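Local coordinates for protein HP0958 (Helicobacter pylori, PDB 3NA7) that probably serves flagellar biogenesis as an export chaperone and post-transcriptional regulator, joining a coiled-coil hairpin to a zinc ribbon, at residues R186-T191 with C228-Y233. Sequence-based numbering, arbitrary orientation.
With ZN (zinc ion), chain B.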
# COMPACT_ATOMS: atom_id res chain seq x y z
N ARG A 186 -12.12 -1.78 25.62
CA ARG A 186 -12.39 -0.70 24.68
C ARG A 186 -11.10 -0.01 24.22
O ARG A 186 -10.85 0.10 23.01
CB ARG A 186 -13.34 0.32 25.30
CG ARG A 186 -13.90 1.32 24.32
CD ARG A 186 -14.98 2.15 24.96
NE ARG A 186 -15.28 3.36 24.19
CZ ARG A 186 -16.12 3.40 23.16
NH1 ARG A 186 -16.76 2.30 22.74
NH2 ARG A 186 -16.34 4.54 22.53
N TRP A 187 -10.28 0.43 25.18
CA TRP A 187 -9.02 1.12 24.88
C TRP A 187 -7.79 0.21 24.86
O TRP A 187 -6.89 0.41 24.05
CB TRP A 187 -8.78 2.34 25.81
CG TRP A 187 -8.47 1.98 27.27
CD1 TRP A 187 -9.36 1.90 28.30
CD2 TRP A 187 -7.17 1.68 27.83
NE1 TRP A 187 -8.70 1.55 29.47
CE2 TRP A 187 -7.37 1.43 29.21
CE3 TRP A 187 -5.87 1.61 27.31
CZ2 TRP A 187 -6.31 1.09 30.06
CZ3 TRP A 187 -4.82 1.28 28.16
CH2 TRP A 187 -5.05 1.01 29.52
N ALA A 188 -7.75 -0.78 25.75
CA ALA A 188 -6.53 -1.57 25.95
C ALA A 188 -6.45 -2.84 25.09
O ALA A 188 -5.39 -3.46 24.98
CB ALA A 188 -6.37 -1.93 27.43
N LYS A 189 -7.57 -3.19 24.47
CA LYS A 189 -7.69 -4.40 23.62
C LYS A 189 -7.20 -5.69 24.31
O LYS A 189 -7.73 -6.09 25.36
CB LYS A 189 -7.04 -4.22 22.23
CG LYS A 189 -6.84 -2.78 21.74
CD LYS A 189 -8.11 -2.13 21.20
CE LYS A 189 -7.77 -0.78 20.57
NZ LYS A 189 -8.95 0.14 20.56
N ASN A 190 -6.18 -6.33 23.74
CA ASN A 190 -5.72 -7.60 24.28
C ASN A 190 -4.51 -7.45 25.18
O ASN A 190 -3.80 -8.42 25.45
CB ASN A 190 -5.47 -8.61 23.16
CG ASN A 190 -6.73 -8.93 22.38
OD1 ASN A 190 -7.82 -9.12 22.94
ND2 ASN A 190 -6.58 -9.00 21.06
N THR A 191 -4.28 -6.22 25.64
CA THR A 191 -3.38 -5.98 26.77
C THR A 191 -4.21 -5.59 27.99
O THR A 191 -3.72 -4.90 28.88
CB THR A 191 -2.33 -4.86 26.47
OG1 THR A 191 -2.94 -3.58 26.61
CG2 THR A 191 -1.75 -5.02 25.05
N CYS A 228 -2.18 2.90 34.62
CA CYS A 228 -2.88 2.80 33.33
C CYS A 228 -4.26 2.17 33.36
O CYS A 228 -5.01 2.32 32.41
CB CYS A 228 -2.03 2.05 32.30
SG CYS A 228 -1.90 0.35 32.76
N GLY A 229 -4.60 1.44 34.42
CA GLY A 229 -5.97 0.98 34.60
C GLY A 229 -6.18 -0.49 34.27
O GLY A 229 -7.25 -1.04 34.52
N ARG A 230 -5.16 -1.13 33.71
CA ARG A 230 -5.23 -2.54 33.36
C ARG A 230 -5.46 -3.45 34.58
O ARG A 230 -5.14 -3.08 35.72
CB ARG A 230 -3.93 -2.94 32.64
CG ARG A 230 -3.77 -2.30 31.27
CD ARG A 230 -2.45 -2.67 30.63
NE ARG A 230 -2.41 -2.31 29.22
CZ ARG A 230 -1.88 -1.18 28.76
NH1 ARG A 230 -1.33 -0.30 29.59
NH2 ARG A 230 -1.88 -0.93 27.46
N ILE A 231 -6.03 -4.63 34.34
CA ILE A 231 -6.11 -5.68 35.34
C ILE A 231 -4.75 -6.39 35.47
O ILE A 231 -4.13 -6.74 34.47
CB ILE A 231 -7.20 -6.71 34.99
CG1 ILE A 231 -8.58 -6.06 34.98
CG2 ILE A 231 -7.18 -7.88 35.99
CD1 ILE A 231 -9.60 -6.85 34.19
N LEU A 232 -4.32 -6.59 36.72
CA LEU A 232 -3.03 -7.22 37.06
C LEU A 232 -3.18 -8.51 37.86
O LEU A 232 -4.02 -8.60 38.76
CB LEU A 232 -2.19 -6.26 37.91
CG LEU A 232 -1.25 -5.27 37.24
CD1 LEU A 232 -0.65 -4.38 38.32
CD2 LEU A 232 -0.17 -5.99 36.47
N TYR A 233 -2.36 -9.50 37.55
CA TYR A 233 -2.29 -10.70 38.39
C TYR A 233 -0.91 -11.33 38.42
O TYR A 233 -0.16 -11.26 37.45
CB TYR A 233 -3.35 -11.73 37.99
CG TYR A 233 -3.08 -12.50 36.72
CD1 TYR A 233 -2.69 -13.84 36.76
CD2 TYR A 233 -3.24 -11.90 35.47
CE1 TYR A 233 -2.46 -14.56 35.58
CE2 TYR A 233 -3.01 -12.61 34.30
CZ TYR A 233 -2.62 -13.93 34.35
OH TYR A 233 -2.40 -14.60 33.16
ZN ZN B . 0.08 -0.31 34.03
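Arg230 grips Thr191 side-on: its NE and NH2 both donate to the single hydroxyl OG1, each at 3.0 Å, through moderately bent bonds. OG1 lies in the guanidinium plane, and the two bonds would restrain rotation of the planar group. Arg230 NE also makes a weak hydrogen bond to the backbone O of Thr191 at 2.9 Å. The hydroxyl is itself held, since Thr191 OG1 donates to Ala188 O at 2.9 Å, and this carbonyl also accepts from the backbone N of Thr191 where the chain leaves helix 175-188. The Arg230 side chain, extended from CG to NE, carries the guanidinium to this turn, with CG anti to the carbonyl carbon (chi1 -68°). Over one guanidinium face sits the rim of the Trp187 ring, CZ3 being 3.7 Å from NH2 of Arg230. The two planes stand 70° apart, which excludes a parallel stack. The same end of the indole reaches the backbone of 228-233, with Trp187 CZ2 3.0 Å from Cys228 O. Arg230 NH1 donates a weak bond to Cys228 SG (3.3 Å), which ligates zinc together with Cys201, Cys204 and Cys225. One arginine thus links the helix end to the zinc ribbon, and its positive charge probably helps stabilise thiolate character at the sulfur.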